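Long-range contacts in trans-isoprenyl diphosphate synthase (PDB 3OYR), which probably supplies octaprenyl diphosphate for isoprenoid quinone side chains by adding isopentenyl diphosphate units to farnesyl diphosphate, with magnesium as cofactor: residues Q88-A93 with E142-T147; M150-I155 with S200-V205; G22-L27 with A337-S342. All coordinates share one frame; numbering follows the deposited sequence.

From the N terminus the chain opens the loop of contact 3 at once: residues 22-27, leading into helix 25-45, will meet residues 337-342 on helix 328-342, so this loop closes only near the C terminus and enfolds the other two contacts. Contact 1 is the first to close, where helix 126-147 returns antiparallel to helix 87-109. Contact 2 follows in series, bringing helix 181-206 back against helix 150-173. Helices 126-147 and 150-173 succeed each other directly, so the two contacts are neighbours; Leu90 CD1 packs 3.8 Å from Ala152 CB. Both also border the second subunit. Contact 3 lies apart, its centre about 26 Å from that of contact 1 and 24 Å from that of contact 2.

Contact 1: residues Q88-A93 with E142-T147; sequences QKLAAA and ELMVET
Lys89 reaches Glu146 with a short salt bridge, NZ to OE2 at 2.6 Å, across two antiparallel helices of the all-alpha isoprenoid synthase fold. The axes of the two segments approach to 8.5 Å with 164° between their directions. The lysine chain runs extended beyond CG and meets the glutamate at about a right angle, its ammonium using the anti lone pair of OE2. A water links the pair a second time, accepting from Lys89 NZ and donating to the backbone Glu146 O. The other carboxylate oxygen, OE1, is held by Arg45 of helix 25-45, so this glutamate faces two positive charges, which would probably favour its ionised form.

Beneath the ion pair the interface turns apolar. The methyl CG2 of Thr147 touches both Lys89 CB and Leu90 CD2, 3.7 Å from each. Leu143 lays CB and its two methyls along the first helix: CD2 reaches Lys89 CB, and CD1 comes to 4.0 Å from Ala92 CB. At Ala92 and Ala93 a single methyl lets the backbones close in; Ala93 CB touches Met144 CG at 3.6 Å. Leu90 crosses that methionine at about a right angle, its CD2 3.8 Å from Met144 CG.

Further out, helix 150-173 continues the packing, with Leu153 and Leu156 on Met144. The hydroxyl of the threonine is likely to fix the rotation that places its methyl: with Thr147 chi1 at 78°, Thr147 OG1 turns back to donate to Met144 O at 2.8 Å, in the carbonyl plane, and also accepts from Ser149 N.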
ATOM      1  N   GLN B  88       1.265 -16.818  13.205  1.00 26.96           N
ATOM      2  CA  GLN B  88       0.481 -15.717  13.797  1.00 26.25           C
ATOM      3  C   GLN B  88       0.885 -14.351  13.264  1.00 23.71           C
ATOM      4  O   GLN B  88       0.034 -13.455  13.148  1.00 25.02           O
ATOM      5  CB  GLN B  88       0.564 -15.714  15.336  1.00 30.48           C
ATOM      6  CG  GLN B  88      -0.263 -16.824  16.038  1.00 35.64           C
ATOM      7  CD  GLN B  88       0.042 -16.933  17.538  1.00 40.51           C
ATOM      8  OE1 GLN B  88       0.535 -15.985  18.138  1.00 28.03           O
ATOM      9  NE2 GLN B  88      -0.230 -18.108  18.138  1.00 28.19           N
ATOM     10  N   LYS B  89       2.177 -14.171  12.985  1.00 18.63           N
ATOM     11  CA  LYS B  89       2.666 -12.944  12.354  1.00 22.28           C
ATOM     12  C   LYS B  89       2.133 -12.764  10.936  1.00 23.57           C
ATOM     13  O   LYS B  89       1.770 -11.643  10.554  1.00 31.07           O
ATOM     14  CB  LYS B  89       4.186 -12.863  12.378  1.00 28.36           C
ATOM     15  CG  LYS B  89       4.773 -12.985  13.781  1.00 36.81           C
ATOM     16  CD  LYS B  89       6.268 -12.721  13.781  1.00 34.39           C
ATOM     17  CE  LYS B  89       6.806 -12.624  15.219  1.00 40.48           C
ATOM     18  NZ  LYS B  89       8.202 -12.064  15.216  1.00 45.80           N
ATOM     19  N   LEU B  90       2.074 -13.867  10.182  1.00 27.71           N
ATOM     20  CA  LEU B  90       1.460 -13.890   8.840  1.00 28.41           C
ATOM     21  C   LEU B  90      -0.011 -13.554   8.931  1.00 27.30           C
ATOM     22  O   LEU B  90      -0.494 -12.699   8.180  1.00 28.96           O
ATOM     23  CB  LEU B  90       1.657 -15.243   8.144  1.00 31.95           C
ATOM     24  CG  LEU B  90       3.105 -15.710   7.969  1.00 32.85           C
ATOM     25  CD1 LEU B  90       3.157 -17.114   7.384  1.00 41.79           C
ATOM     26  CD2 LEU B  90       3.942 -14.762   7.115  1.00 30.71           C
ATOM     27  N   ALA B  91      -0.709 -14.168   9.889  1.00 25.99           N
ATOM     28  CA  ALA B  91      -2.133 -13.859  10.120  1.00 26.21           C
ATOM     29  C   ALA B  91      -2.349 -12.387  10.405  1.00 26.75           C
ATOM     30  O   ALA B  91      -3.254 -11.761   9.830  1.00 25.18           O
ATOM     31  CB  ALA B  91      -2.711 -14.723  11.253  1.00 21.43           C
ATOM     32  N   ALA B  92      -1.507 -11.834  11.282  1.00 24.71           N
ATOM     33  CA  ALA B  92      -1.523 -10.402  11.562  1.00 22.52           C
ATOM     34  C   ALA B  92      -1.245  -9.541  10.302  1.00 22.29           C
ATOM     35  O   ALA B  92      -1.939  -8.528  10.040  1.00 23.98           O
ATOM     36  CB  ALA B  92      -0.510 -10.089  12.698  1.00 13.57           C
ATOM     37  N   ALA B  93      -0.227  -9.928   9.536  1.00 25.51           N
ATOM     38  CA  ALA B  93       0.112  -9.230   8.265  1.00 26.35           C
ATOM     39  C   ALA B  93      -1.071  -9.216   7.295  1.00 28.79           C
ATOM     40  O   ALA B  93      -1.383  -8.171   6.666  1.00 24.07           O
ATOM     41  CB  ALA B  93       1.322  -9.878   7.600  1.00 25.65           C
ATOM     42  N   GLU B 142       6.971  -5.936   7.124  1.00 23.27           N
ATOM     43  CA  GLU B 142       7.862  -6.047   8.263  1.00 25.59           C
ATOM     44  C   GLU B 142       7.572  -7.310   9.082  1.00 27.68           C
ATOM     45  O   GLU B 142       8.499  -8.046   9.429  1.00 25.94           O
ATOM     46  CB  GLU B 142       7.768  -4.794   9.137  1.00 27.39           C
ATOM     47  CG  GLU B 142       8.547  -3.618   8.578  1.00 28.11           C
ATOM     48  CD  GLU B 142       8.814  -2.553   9.637  1.00 39.76           C
ATOM     49  OE1 GLU B 142       9.996  -2.339  10.005  1.00 46.82           O
ATOM     50  OE2 GLU B 142       7.841  -1.944  10.114  1.00 43.04           O
ATOM     51  N   LEU B 143       6.293  -7.577   9.354  1.00 28.97           N
ATOM     52  CA  LEU B 143       5.881  -8.783  10.085  1.00 28.57           C
ATOM     53  C   LEU B 143       6.278 -10.064   9.369  1.00 25.42           C
ATOM     54  O   LEU B 143       6.820 -11.015   9.956  1.00 30.17           O
ATOM     55  CB  LEU B 143       4.356  -8.780  10.288  1.00 30.32           C
ATOM     56  CG  LEU B 143       3.905  -8.046  11.533  1.00 36.73           C
ATOM     57  CD1 LEU B 143       2.424  -7.722  11.423  1.00 31.88           C
ATOM     58  CD2 LEU B 143       4.239  -8.914  12.776  1.00 26.32           C
ATOM     59  N   MET B 144       6.011 -10.084   8.078  1.00 28.38           N
ATOM     60  CA  MET B 144       6.349 -11.236   7.262  1.00 30.01           C
ATOM     61  C   MET B 144       7.821 -11.503   7.212  1.00 31.60           C
ATOM     62  O   MET B 144       8.226 -12.649   7.309  1.00 32.54           O
ATOM     63  CB  MET B 144       5.784 -11.066   5.881  1.00 31.25           C
ATOM     64  CG  MET B 144       4.296 -11.186   5.957  1.00 48.03           C
ATOM     65  SD  MET B 144       3.536 -11.438   4.389  1.00 50.79           S
ATOM     66  CE  MET B 144       3.822  -9.846   3.623  1.00 12.26           C
ATOM     67  N   VAL B 145       8.613 -10.439   7.109  1.00 30.99           N
ATOM     68  CA  VAL B 145      10.068 -10.541   7.185  1.00 34.15           C
ATOM     69  C   VAL B 145      10.528 -11.271   8.456  1.00 40.43           C
ATOM     70  O   VAL B 145      11.413 -12.148   8.403  1.00 37.70           O
ATOM     71  CB  VAL B 145      10.735  -9.138   7.064  1.00 33.55           C
ATOM     72  CG1 VAL B 145      12.167  -9.200   7.486  1.00 28.41           C
ATOM     73  CG2 VAL B 145      10.634  -8.596   5.609  1.00 24.51           C
ATOM     74  N   GLU B 146       9.912 -10.929   9.593  1.00 37.05           N
ATOM     75  CA  GLU B 146      10.238 -11.572  10.876  1.00 33.62           C
ATOM     76  C   GLU B 146      10.064 -13.089  10.887  1.00 34.31           C
ATOM     77  O   GLU B 146      10.803 -13.789  11.583  1.00 39.04           O
ATOM     78  CB  GLU B 146       9.416 -10.978  12.014  1.00 33.54           C
ATOM     79  CG  GLU B 146       9.852  -9.596  12.475  1.00 40.94           C
ATOM     80  CD  GLU B 146       8.826  -8.924  13.385  1.00 47.20           C
ATOM     81  OE1 GLU B 146       8.633  -7.705  13.235  1.00 60.20           O
ATOM     82  OE2 GLU B 146       8.219  -9.606  14.245  1.00 47.55           O
ATOM     83  N   THR B 147       9.094 -13.599  10.136  1.00 28.72           N
ATOM     84  CA  THR B 147       8.852 -15.044  10.081  1.00 35.96           C
ATOM     85  C   THR B 147       9.943 -15.785   9.304  1.00 38.23           C
ATOM     86  O   THR B 147      10.060 -17.013   9.428  1.00 37.14           O
ATOM     87  CB  THR B 147       7.509 -15.382   9.409  1.00 39.80           C
ATOM     88  OG1 THR B 147       7.650 -15.269   7.989  1.00 53.93           O
ATOM     89  CG2 THR B 147       6.417 -14.437   9.870  1.00 33.14           C
TER
HETATM   90  O   HOH W   1       9.236 -14.750  14.073  1.00 50.89           O

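Contact 2: residues M150-I155 with S200-V205; sequences MKALEI and SEAGAV
Glu201 OE1 is gripped by Arg218 of helix 211-238 in a salt bridge, and Ile155 roofs the same carboxylate with hydrocarbon, its CD1 methyl lying over the flat face 3.6 Å from Glu201 CD. This joins two helices in the bundle of the isoprenoid synthase fold, the two segments running nearly antiparallel with 176° between their directions. Glutamate suits the spot because its CG methylene packs, 3.7 Å from Ile155 CD1, while its buried charge finds a partner on a third helix. With CG anti to the backbone N (chi1 -168°) and the chain extended, the group passes obliquely by the isoleucine.

One turn along, Val205 is modelled in two conformations, so the placing of its methyls is less certain. In one of them both methyls lean on Ile155 CD1, CG2 also lying near Ala152 CB and CG1 reaching on to Lys151 CG at the exposed margin. Lys151 bends at chi2 and sends NZ forward, toward Glu154 of its own helix, in a weak salt bridge. At the closest backbone approach small residues face each other: the CA atoms of Ala152 and Ala202 are 4.8 Å apart, and their CB methyls touch at 4.2 Å.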
ATOM      1  N   MET B 150      10.294 -16.904   3.079  1.00 30.24           N
ATOM      2  CA  MET B 150      10.348 -16.223   1.794  1.00 33.04           C
ATOM      3  C   MET B 150       9.178 -16.596   0.888  1.00 25.58           C
ATOM      4  O   MET B 150       8.649 -15.756   0.148  1.00 26.86           O
ATOM      5  CB  MET B 150      11.714 -16.412   1.114  1.00 33.80           C
ATOM      6  CG  MET B 150      11.886 -15.559  -0.145  1.00 35.38           C
ATOM      7  SD  MET B 150      12.018 -13.747   0.020  1.00 25.17           S
ATOM      8  CE  MET B 150      11.179 -13.264   1.478  1.00 44.81           C
ATOM      9  N   LYS B 151       8.744 -17.848   0.993  1.00 25.11           N
ATOM     10  CA  LYS B 151       7.590 -18.318   0.232  1.00 30.93           C
ATOM     11  C   LYS B 151       6.316 -17.615   0.705  1.00 28.82           C
ATOM     12  O   LYS B 151       5.528 -17.128  -0.118  1.00 23.27           O
ATOM     13  CB  LYS B 151       7.478 -19.858   0.313  1.00 34.99           C
ATOM     14  CG  LYS B 151       6.317 -20.458  -0.480  1.00 47.84           C
ATOM     15  CD  LYS B 151       6.480 -20.339  -1.999  1.00 45.27           C
ATOM     16  CE  LYS B 151       5.349 -21.090  -2.714  1.00 56.86           C
ATOM     17  NZ  LYS B 151       5.553 -21.242  -4.186  1.00 60.55           N
ATOM     18  N   ALA B 152       6.129 -17.485   2.020  1.00 25.61           N
ATOM     19  CA  ALA B 152       4.915 -16.828   2.488  1.00 30.33           C
ATOM     20  C   ALA B 152       4.925 -15.362   2.080  1.00 28.39           C
ATOM     21  O   ALA B 152       3.885 -14.793   1.755  1.00 28.89           O
ATOM     22  CB  ALA B 152       4.755 -16.978   3.995  1.00 38.12           C
ATOM     23  N   LEU B 153       6.104 -14.751   2.090  1.00 30.12           N
ATOM     24  CA  LEU B 153       6.236 -13.369   1.640  1.00 31.28           C
ATOM     25  C   LEU B 153       5.932 -13.174   0.146  1.00 28.27           C
ATOM     26  O   LEU B 153       5.278 -12.215  -0.240  1.00 26.13           O
ATOM     27  CB  LEU B 153       7.620 -12.827   1.983  1.00 32.14           C
ATOM     28  CG  LEU B 153       7.593 -11.348   2.357  1.00 45.54           C
ATOM     29  CD1 LEU B 153       8.643 -11.056   3.393  1.00 48.78           C
ATOM     30  CD2 LEU B 153       7.822 -10.475   1.135  1.00 48.79           C
ATOM     31  N   GLU B 154       6.385 -14.092  -0.692  1.00 23.93           N
ATOM     32  CA  GLU B 154       6.065 -14.045  -2.135  1.00 28.52           C
ATOM     33  C   GLU B 154       4.561 -14.186  -2.374  1.00 23.32           C
ATOM     34  O   GLU B 154       3.987 -13.488  -3.216  1.00 29.84           O
ATOM     35  CB  GLU B 154       6.835 -15.147  -2.873  1.00 26.59           C
ATOM     36  CG  GLU B 154       6.312 -15.541  -4.246  1.00 36.88           C
ATOM     37  CD  GLU B 154       6.612 -16.995  -4.508  1.00 60.61           C
ATOM     38  OE1 GLU B 154       5.679 -17.824  -4.411  1.00 71.50           O
ATOM     39  OE2 GLU B 154       7.795 -17.316  -4.755  1.00 49.59           O
ATOM     40  N   ILE B 155       3.934 -15.064  -1.599  1.00 23.75           N
ATOM     41  CA  ILE B 155       2.514 -15.322  -1.716  1.00 25.37           C
ATOM     42  C   ILE B 155       1.713 -14.058  -1.413  1.00 24.35           C
ATOM     43  O   ILE B 155       0.805 -13.711  -2.153  1.00 28.51           O
ATOM     44  CB  ILE B 155       2.072 -16.474  -0.778  1.00 31.39           C
ATOM     45  CG1 ILE B 155       2.524 -17.843  -1.317  1.00 28.59           C
ATOM     46  CG2 ILE B 155       0.571 -16.512  -0.621  1.00 23.98           C
ATOM     47  CD1 ILE B 155       2.367 -18.958  -0.227  1.00 21.42           C
ATOM     48  N   SER B 200      -4.877 -18.557   3.286  1.00 28.14           N
ATOM     49  CA  SER B 200      -4.791 -19.996   3.525  1.00 28.46           C
ATOM     50  C   SER B 200      -3.486 -20.561   3.057  1.00 25.89           C
ATOM     51  O   SER B 200      -2.888 -21.363   3.759  1.00 30.42           O
ATOM     52  CB  SER B 200      -5.929 -20.803   2.895  1.00 27.84           C
ATOM     53  OG  SER B 200      -6.759 -19.969   2.136  1.00 41.57           O
ATOM     54  N   GLU B 201      -3.056 -20.187   1.855  1.00 29.93           N
ATOM     55  CA  GLU B 201      -1.824 -20.749   1.329  1.00 23.57           C
ATOM     56  C   GLU B 201      -0.621 -20.325   2.188  1.00 30.31           C
ATOM     57  O   GLU B 201       0.242 -21.156   2.480  1.00 23.52           O
ATOM     58  CB  GLU B 201      -1.618 -20.411  -0.166  1.00 24.43           C
ATOM     59  CG  GLU B 201      -0.476 -21.238  -0.792  1.00 30.32           C
ATOM     60  CD  GLU B 201      -0.048 -20.759  -2.162  1.00 39.64           C
ATOM     61  OE1 GLU B 201      -0.554 -19.718  -2.639  1.00 31.02           O
ATOM     62  OE2 GLU B 201       0.796 -21.438  -2.773  1.00 34.56           O
ATOM     63  N   ALA B 202      -0.565 -19.063   2.623  1.00 19.96           N
ATOM     64  CA  ALA B 202       0.537 -18.637   3.496  1.00 28.97           C
ATOM     65  C   ALA B 202       0.520 -19.408   4.833  1.00 33.48           C
ATOM     66  O   ALA B 202       1.574 -19.831   5.322  1.00 27.48           O
ATOM     67  CB  ALA B 202       0.543 -17.119   3.724  1.00 28.34           C
ATOM     68  N   GLY B 203      -0.678 -19.608   5.390  1.00 27.64           N
ATOM     69  CA  GLY B 203      -0.851 -20.425   6.602  1.00 30.12           C
ATOM     70  C   GLY B 203      -0.252 -21.807   6.417  1.00 31.14           C
ATOM     71  O   GLY B 203       0.528 -22.264   7.247  1.00 32.93           O
ATOM     72  N   ALA B 204      -0.592 -22.442   5.293  1.00 30.15           N
ATOM     73  CA  ALA B 204      -0.107 -23.776   4.966  1.00 27.13           C
ATOM     74  C   ALA B 204       1.408 -23.858   4.787  1.00 34.53           C
ATOM     75  O   ALA B 204       2.033 -24.797   5.300  1.00 28.08           O
ATOM     76  CB  ALA B 204      -0.812 -24.310   3.729  1.00 26.41           C
ATOM     77  N   VAL B 205       1.993 -22.899   4.062  1.00 28.61           N
ATOM     78  CA  VAL B 205       3.450 -22.944   3.844  0.50 32.02           C
ATOM     79  C   VAL B 205       4.261 -22.711   5.121  1.00 35.45           C
ATOM     80  O   VAL B 205       5.364 -23.278   5.247  1.00 39.64           O
ATOM     81  CB  VAL B 205       3.964 -22.060   2.669  0.50 31.99           C
ATOM     82  CG1 VAL B 205       3.328 -22.488   1.346  0.50 27.07           C
ATOM     83  CG2 VAL B 205       3.750 -20.580   2.937  0.50 20.68           C
TER

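Contact 3: residues G22-L27 with A337-S342; sequences GSVDRL and ADFAVS
Phe339 meets Ser23 and Val24 from CB through CG to both CD atoms and CE2, and so ties the segment leading into helix 25-45 to helix 328-342, close to the C terminus of this all-alpha isoprenoid synthase fold. Its side chain lies about 9 Å from a bound dimethylallyl diphosphate, near the active site but not in touch with the ligand. Its CB starts beside the backbone of the first segment, 3.8 Å from Ser23 N. A chi1 of -179° turns the ring away from the backbone N of Phe339 and toward the valine. CG lies near Ser23 C, and CD1 comes to 3.8 Å from Ser23 CA. Across the ring from CD1, but on the same side of its plane, CD2 and CE2 both touch a single methyl, Val24 CG1, at 3.5 and 3.6 Å.

That methyl stands over one face of the ring in a CH-pi contact, 3.9 Å from the centroid and 30° off the normal. Val24 crosses the phenylalanine obliquely, and its chi1 of -71° is what sets CG1 above the ring. A branched, compact residue suits the place, since it also packs on Leu336 and Leu68.

Gly22 makes the close approach possible. Its positive phi favours glycine, and a side chain would collide with Asp338 CB and Phe339 N; as it is, Gly22 N sits 3.7 Å from Asp338 CB. The carboxylate of Asp338 turns to Lys318 on helix 302-320 for its salt bridge. Nearby, Ser342 OG bonds to Ser21 O.

Replacing Phe339 by an alanine would remove the ring and would probably open a gap beneath Val24 CG1, leaving that methyl without its aromatic partner. Since no hydrogen bond spans the two segments, their hold rests on complementary shape and dispersion, with the directional polar bonds made just beyond them.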
ATOM      1  N   GLY B  22     -24.134 -23.125   7.936  1.00 48.06           N
ATOM      2  CA  GLY B  22     -22.795 -22.965   8.485  1.00 49.56           C
ATOM      3  C   GLY B  22     -22.798 -21.935   9.605  1.00 46.03           C
ATOM      4  O   GLY B  22     -23.864 -21.506  10.065  1.00 49.58           O
ATOM      5  N   SER B  23     -21.599 -21.548  10.031  1.00 47.91           N
ATOM      6  CA  SER B  23     -21.376 -20.553  11.085  1.00 44.15           C
ATOM      7  C   SER B  23     -19.884 -20.299  11.147  1.00 40.66           C
ATOM      8  O   SER B  23     -19.116 -21.039  10.533  1.00 38.00           O
ATOM      9  CB  SER B  23     -21.859 -21.074  12.446  1.00 49.85           C
ATOM     10  OG  SER B  23     -21.390 -22.390  12.670  1.00 53.07           O
ATOM     11  N   VAL B  24     -19.461 -19.269  11.881  1.00 34.75           N
ATOM     12  CA  VAL B  24     -18.027 -19.094  12.152  1.00 41.96           C
ATOM     13  C   VAL B  24     -17.647 -19.656  13.508  1.00 40.15           C
ATOM     14  O   VAL B  24     -16.457 -19.772  13.815  1.00 43.51           O
ATOM     15  CB  VAL B  24     -17.552 -17.612  12.073  1.00 38.73           C
ATOM     16  CG1 VAL B  24     -17.566 -17.149  10.661  1.00 52.16           C
ATOM     17  CG2 VAL B  24     -18.397 -16.686  12.954  1.00 45.34           C
ATOM     18  N   ASP B  25     -18.663 -20.016  14.297  1.00 40.37           N
ATOM     19  CA  ASP B  25     -18.512 -20.296  15.725  1.00 34.84           C
ATOM     20  C   ASP B  25     -17.432 -21.309  16.047  1.00 33.88           C
ATOM     21  O   ASP B  25     -16.625 -21.064  16.940  1.00 36.50           O
ATOM     22  CB  ASP B  25     -19.844 -20.741  16.368  1.00 46.82           C
ATOM     23  CG  ASP B  25     -20.871 -19.601  16.491  1.00 48.58           C
ATOM     24  OD1 ASP B  25     -20.627 -18.470  15.990  1.00 46.52           O
ATOM     25  OD2 ASP B  25     -21.944 -19.857  17.090  1.00 59.48           O
ATOM     26  N   ARG B  26     -17.400 -22.418  15.315  1.00 29.47           N
ATOM     27  CA  ARG B  26     -16.413 -23.479  15.552  0.50 32.91           C
ATOM     28  C   ARG B  26     -14.991 -22.996  15.219  1.00 34.05           C
ATOM     29  O   ARG B  26     -14.041 -23.248  15.978  1.00 36.04           O
ATOM     30  CB  ARG B  26     -16.775 -24.731  14.741  0.50 30.47           C
ATOM     31  CG  ARG B  26     -15.844 -25.926  14.939  0.50 29.47           C
ATOM     32  CD  ARG B  26     -16.319 -27.098  14.101  0.50 29.38           C
ATOM     33  NE  ARG B  26     -17.774 -27.201  14.118  0.50 33.53           N
ATOM     34  CZ  ARG B  26     -18.462 -27.992  14.936  0.50 44.83           C
ATOM     35  NH1 ARG B  26     -19.787 -28.011  14.882  0.50 49.37           N
ATOM     36  NH2 ARG B  26     -17.825 -28.767  15.803  0.50 45.56           N
ATOM     37  N   LEU B  27     -14.853 -22.302  14.085  1.00 32.59           N
ATOM     38  CA  LEU B  27     -13.579 -21.705  13.683  1.00 32.09           C
ATOM     39  C   LEU B  27     -13.029 -20.767  14.781  1.00 28.61           C
ATOM     40  O   LEU B  27     -11.899 -20.916  15.206  1.00 25.11           O
ATOM     41  CB  LEU B  27     -13.710 -20.955  12.342  1.00 23.47           C
ATOM     42  CG  LEU B  27     -12.420 -20.396  11.725  1.00 25.62           C
ATOM     43  CD1 LEU B  27     -11.256 -21.396  11.760  1.00 25.90           C
ATOM     44  CD2 LEU B  27     -12.673 -19.975  10.314  1.00 28.77           C
ATOM     45  N   ALA B 337     -17.370 -22.046   4.771  1.00 33.12           N
ATOM     46  CA  ALA B 337     -17.767 -22.020   3.358  1.00 32.70           C
ATOM     47  C   ALA B 337     -19.271 -21.775   3.175  1.00 35.59           C
ATOM     48  O   ALA B 337     -19.668 -20.953   2.355  1.00 38.66           O
ATOM     49  CB  ALA B 337     -17.317 -23.314   2.654  1.00 32.26           C
ATOM     50  N   ASP B 338     -20.092 -22.465   3.969  1.00 28.53           N
ATOM     51  CA  ASP B 338     -21.541 -22.254   3.975  1.00 28.36           C
ATOM     52  C   ASP B 338     -21.906 -20.901   4.531  1.00 27.33           C
ATOM     53  O   ASP B 338     -22.843 -20.234   4.047  1.00 28.54           O
ATOM     54  CB  ASP B 338     -22.234 -23.381   4.768  1.00 28.37           C
ATOM     55  CG  ASP B 338     -22.190 -24.718   4.032  1.00 37.98           C
ATOM     56  OD1 ASP B 338     -22.048 -24.712   2.784  1.00 41.03           O
ATOM     57  OD2 ASP B 338     -22.274 -25.770   4.689  1.00 41.43           O
ATOM     58  N   PHE B 339     -21.156 -20.484   5.557  1.00 31.97           N
ATOM     59  CA  PHE B 339     -21.365 -19.187   6.171  1.00 31.21           C
ATOM     60  C   PHE B 339     -21.095 -18.042   5.198  1.00 34.29           C
ATOM     61  O   PHE B 339     -21.831 -17.052   5.184  1.00 32.39           O
ATOM     62  CB  PHE B 339     -20.522 -19.018   7.442  1.00 31.71           C
ATOM     63  CG  PHE B 339     -20.730 -17.698   8.119  1.00 36.74           C
ATOM     64  CD1 PHE B 339     -21.871 -17.468   8.881  1.00 46.90           C
ATOM     65  CD2 PHE B 339     -19.804 -16.672   7.978  1.00 43.51           C
ATOM     66  CE1 PHE B 339     -22.072 -16.245   9.515  1.00 42.82           C
ATOM     67  CE2 PHE B 339     -20.003 -15.437   8.601  1.00 43.48           C
ATOM     68  CZ  PHE B 339     -21.129 -15.231   9.376  1.00 39.27           C
ATOM     69  N   ALA B 340     -20.041 -18.175   4.391  1.00 29.62           N
ATOM     70  CA  ALA B 340     -19.747 -17.184   3.348  1.00 33.02           C
ATOM     71  C   ALA B 340     -20.970 -16.853   2.482  1.00 33.23           C
ATOM     72  O   ALA B 340     -21.202 -15.693   2.165  1.00 33.70           O
ATOM     73  CB  ALA B 340     -18.571 -17.629   2.491  1.00 34.34           C
ATOM     74  N   VAL B 341     -21.761 -17.872   2.140  1.00 33.84           N
ATOM     75  CA  VAL B 341     -22.975 -17.712   1.337  1.00 31.88           C
ATOM     76  C   VAL B 341     -24.193 -17.291   2.180  1.00 36.40           C
ATOM     77  O   VAL B 341     -24.970 -16.429   1.759  1.00 34.39           O
ATOM     78  CB  VAL B 341     -23.294 -19.014   0.557  1.00 37.75           C
ATOM     79  CG1 VAL B 341     -24.500 -18.841  -0.341  1.00 37.12           C
ATOM     80  CG2 VAL B 341     -22.082 -19.437  -0.276  1.00 33.81           C
ATOM     81  N   SER B 342     -24.348 -17.871   3.369  1.00 31.86           N
ATOM     82  CA  SER B 342     -25.573 -17.634   4.177  1.00 41.94           C
ATOM     83  C   SER B 342     -25.612 -16.335   5.002  1.00 45.08           C
ATOM     84  O   SER B 342     -26.705 -15.830   5.305  1.00 43.89           O
ATOM     85  CB  SER B 342     -25.884 -18.835   5.079  1.00 41.55           C
ATOM     86  OG  SER B 342     -24.922 -18.986   6.103  1.00 44.28           O
TER